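Local coordinates for protein cytokinin riboside 5'-monophosphate phosphoribohydrolase (Corynebacterium glutamicum, PDB 5WQ3) that belongs to the LOG family and adopts a Rossmann-like alpha/beta fold built around a parallel sheet, at residues V103-G108 against A114-A119. Sequence-based numbering, arbitrary orientation.
Sequences VVTGGG and APNKGA
Val103 lays its two methyls over the flank of helix 113-121, CG2 packing beside Ala119 CB at 3.9 Å and CG1 reaching Pro115 CB at 4.0 Å. A beta-branched residue suits this place because its branches diverge. With CG1 anti to the backbone N (chi1 169°), one methyl serves Pro115 and the other Ala119, one helical turn further on. Alanine is small enough to bring the helix backbone close, its CA lying 6.5 Å from the CA of Val103, while the proline ring offers a rigid apolar surface that also receives the methyl of Thr105, CG2 to Pro115 CG being 4.1 Å.

Thr105 uses its other branch for polar work. Its OG1 donates to Asn116 OD1 over a short 2.5 Å, approaching well to one side of the C=O direction (116° at the oxygen) and somewhat out of the carbonyl plane. The same OG1 accepts from Gly107 N at 2.9 Å, closing an ST turn that bends the chain as it leaves the strand; the positive phi of Gly107 favours glycine there. One hydroxyl thus ties the turn to the helix.

Asparagine suits a buried site with polar needs on both ends of its amide: OD1 also accepts from Asn140 ND2, and ND2 donates to Ser126 OG and Val127 O, which should fix the amide's rotation and link it to the next strand.

Strand 103-105 and helix segment 114-119 run roughly antiparallel (154°), their axes coming within 8.2 Å, and are joined by a glycine-rich loop at the strand's C-terminal end. This is the first half of a right-handed beta-alpha-beta crossover, strand 102-105, helix 113-121 and strand 126-131, in a Rossmann-like fold.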
ATOM      1  N   VAL C 103      26.046  60.065 -15.332  1.00 20.59           N
ATOM      2  CA  VAL C 103      24.763  59.617 -15.788  1.00 21.26           C
ATOM      3  C   VAL C 103      24.135  58.882 -14.621  1.00 20.73           C
ATOM      4  O   VAL C 103      24.738  57.915 -14.110  1.00 24.97           O
ATOM      5  CB  VAL C 103      24.930  58.686 -16.971  1.00 22.85           C
ATOM      6  CG1 VAL C 103      23.641  57.967 -17.318  1.00 24.50           C
ATOM      7  CG2 VAL C 103      25.485  59.484 -18.155  1.00 23.84           C
ATOM      8  N   VAL C 104      22.998  59.381 -14.179  1.00 19.79           N
ATOM      9  CA  VAL C 104      22.248  58.881 -13.043  1.00 20.64           C
ATOM     10  C   VAL C 104      20.943  58.270 -13.531  1.00 23.16           C
ATOM     11  O   VAL C 104      20.207  58.920 -14.324  1.00 22.20           O
ATOM     12  CB  VAL C 104      21.876  60.022 -12.111  1.00 18.92           C
ATOM     13  CG1 VAL C 104      21.175  59.534 -10.840  1.00 18.08           C
ATOM     14  CG2 VAL C 104      23.112  60.800 -11.761  1.00 20.43           C
ATOM     15  N   THR C 105      20.645  57.044 -13.047  1.00 23.52           N
ATOM     16  CA  THR C 105      19.359  56.393 -13.368  1.00 23.03           C
ATOM     17  C   THR C 105      18.703  55.847 -12.126  1.00 23.42           C
ATOM     18  O   THR C 105      19.335  55.757 -11.094  1.00 24.08           O
ATOM     19  CB  THR C 105      19.545  55.193 -14.264  1.00 23.15           C
ATOM     20  OG1 THR C 105      20.337  54.194 -13.572  1.00 22.87           O
ATOM     21  CG2 THR C 105      20.180  55.582 -15.530  1.00 20.52           C
ATOM     22  N   GLY C 106      17.468  55.347 -12.263  1.00 23.28           N
ATOM     23  CA  GLY C 106      16.874  54.498 -11.244  1.00 22.70           C
ATOM     24  C   GLY C 106      17.513  53.129 -10.972  1.00 26.92           C
ATOM     25  O   GLY C 106      17.015  52.398 -10.111  1.00 27.60           O
ATOM     26  N   GLY C 107      18.576  52.774 -11.711  1.00 25.08           N
ATOM     27  CA  GLY C 107      19.396  51.576 -11.438  1.00 26.52           C
ATOM     28  C   GLY C 107      18.743  50.205 -11.720  1.00 27.95           C
ATOM     29  O   GLY C 107      19.282  49.237 -11.368  1.00 28.38           O
ATOM     30  N   GLY C 108      17.617  50.176 -12.400  1.00 27.21           N
ATOM     31  CA  GLY C 108      16.952  48.992 -12.801  1.00 29.79           C
ATOM     32  C   GLY C 108      17.249  48.555 -14.227  1.00 30.43           C
ATOM     33  O   GLY C 108      18.226  48.957 -14.829  1.00 29.88           O
ATOM     34  N   ALA C 114      20.343  50.784 -19.876  1.00 24.21           N
ATOM     35  CA  ALA C 114      21.011  51.144 -21.113  1.00 25.73           C
ATOM     36  C   ALA C 114      21.970  52.370 -20.941  1.00 25.31           C
ATOM     37  O   ALA C 114      23.154  52.337 -21.299  1.00 27.62           O
ATOM     38  CB  ALA C 114      19.979  51.375 -22.223  1.00 25.51           C
ATOM     39  N   PRO C 115      21.481  53.429 -20.301  1.00 22.43           N
ATOM     40  CA  PRO C 115      22.412  54.551 -20.265  1.00 23.58           C
ATOM     41  C   PRO C 115      23.464  54.274 -19.238  1.00 23.25           C
ATOM     42  O   PRO C 115      24.534  54.861 -19.344  1.00 24.84           O
ATOM     43  CB  PRO C 115      21.514  55.780 -19.878  1.00 23.77           C
ATOM     44  CG  PRO C 115      20.173  55.221 -19.590  1.00 22.00           C
ATOM     45  CD  PRO C 115      20.074  53.832 -20.120  1.00 21.24           C
ATOM     46  N   ASN C 116      23.215  53.371 -18.280  1.00 24.10           N
ATOM     47  CA  ASN C 116      24.277  53.068 -17.261  1.00 25.19           C
ATOM     48  C   ASN C 116      25.404  52.290 -18.011  1.00 27.14           C
ATOM     49  O   ASN C 116      26.597  52.527 -17.849  1.00 27.04           O
ATOM     50  CB  ASN C 116      23.775  52.201 -16.101  1.00 26.17           C
ATOM     51  CG  ASN C 116      22.968  52.946 -15.066  1.00 26.87           C
ATOM     52  OD1 ASN C 116      21.855  52.534 -14.741  1.00 26.84           O
ATOM     53  ND2 ASN C 116      23.525  53.996 -14.496  1.00 27.12           N
ATOM     54  N   LYS C 117      24.995  51.356 -18.837  1.00 30.11           N
ATOM     55  CA  LYS C 117      25.914  50.612 -19.680  1.00 31.57           C
ATOM     56  C   LYS C 117      26.756  51.566 -20.526  1.00 31.79           C
ATOM     57  O   LYS C 117      27.969  51.524 -20.459  1.00 32.19           O
ATOM     58  CB  LYS C 117      25.135  49.661 -20.587  1.00 32.02           C
ATOM     59  CG  LYS C 117      26.038  48.871 -21.502  1.00 35.88           C
ATOM     60  CD  LYS C 117      25.275  47.819 -22.287  1.00 38.18           C
ATOM     61  CE  LYS C 117      26.248  46.826 -22.925  1.00 42.15           C
ATOM     62  NZ  LYS C 117      25.442  45.811 -23.648  1.00 45.20           N
ATOM     63  N   GLY C 118      26.095  52.390 -21.344  1.00 30.78           N
ATOM     64  CA  GLY C 118      26.792  53.433 -22.106  1.00 30.31           C
ATOM     65  C   GLY C 118      27.843  54.181 -21.332  1.00 31.16           C
ATOM     66  O   GLY C 118      29.003  54.243 -21.751  1.00 29.14           O
ATOM     67  N   ALA C 119      27.443  54.764 -20.203  1.00 25.71           N
ATOM     68  CA  ALA C 119      28.338  55.556 -19.382  1.00 27.58           C
ATOM     69  C   ALA C 119      29.491  54.777 -18.768  1.00 30.42           C
ATOM     70  O   ALA C 119      30.628  55.266 -18.713  1.00 30.59           O
ATOM     71  CB  ALA C 119      27.572  56.189 -18.273  1.00 27.13           C
TER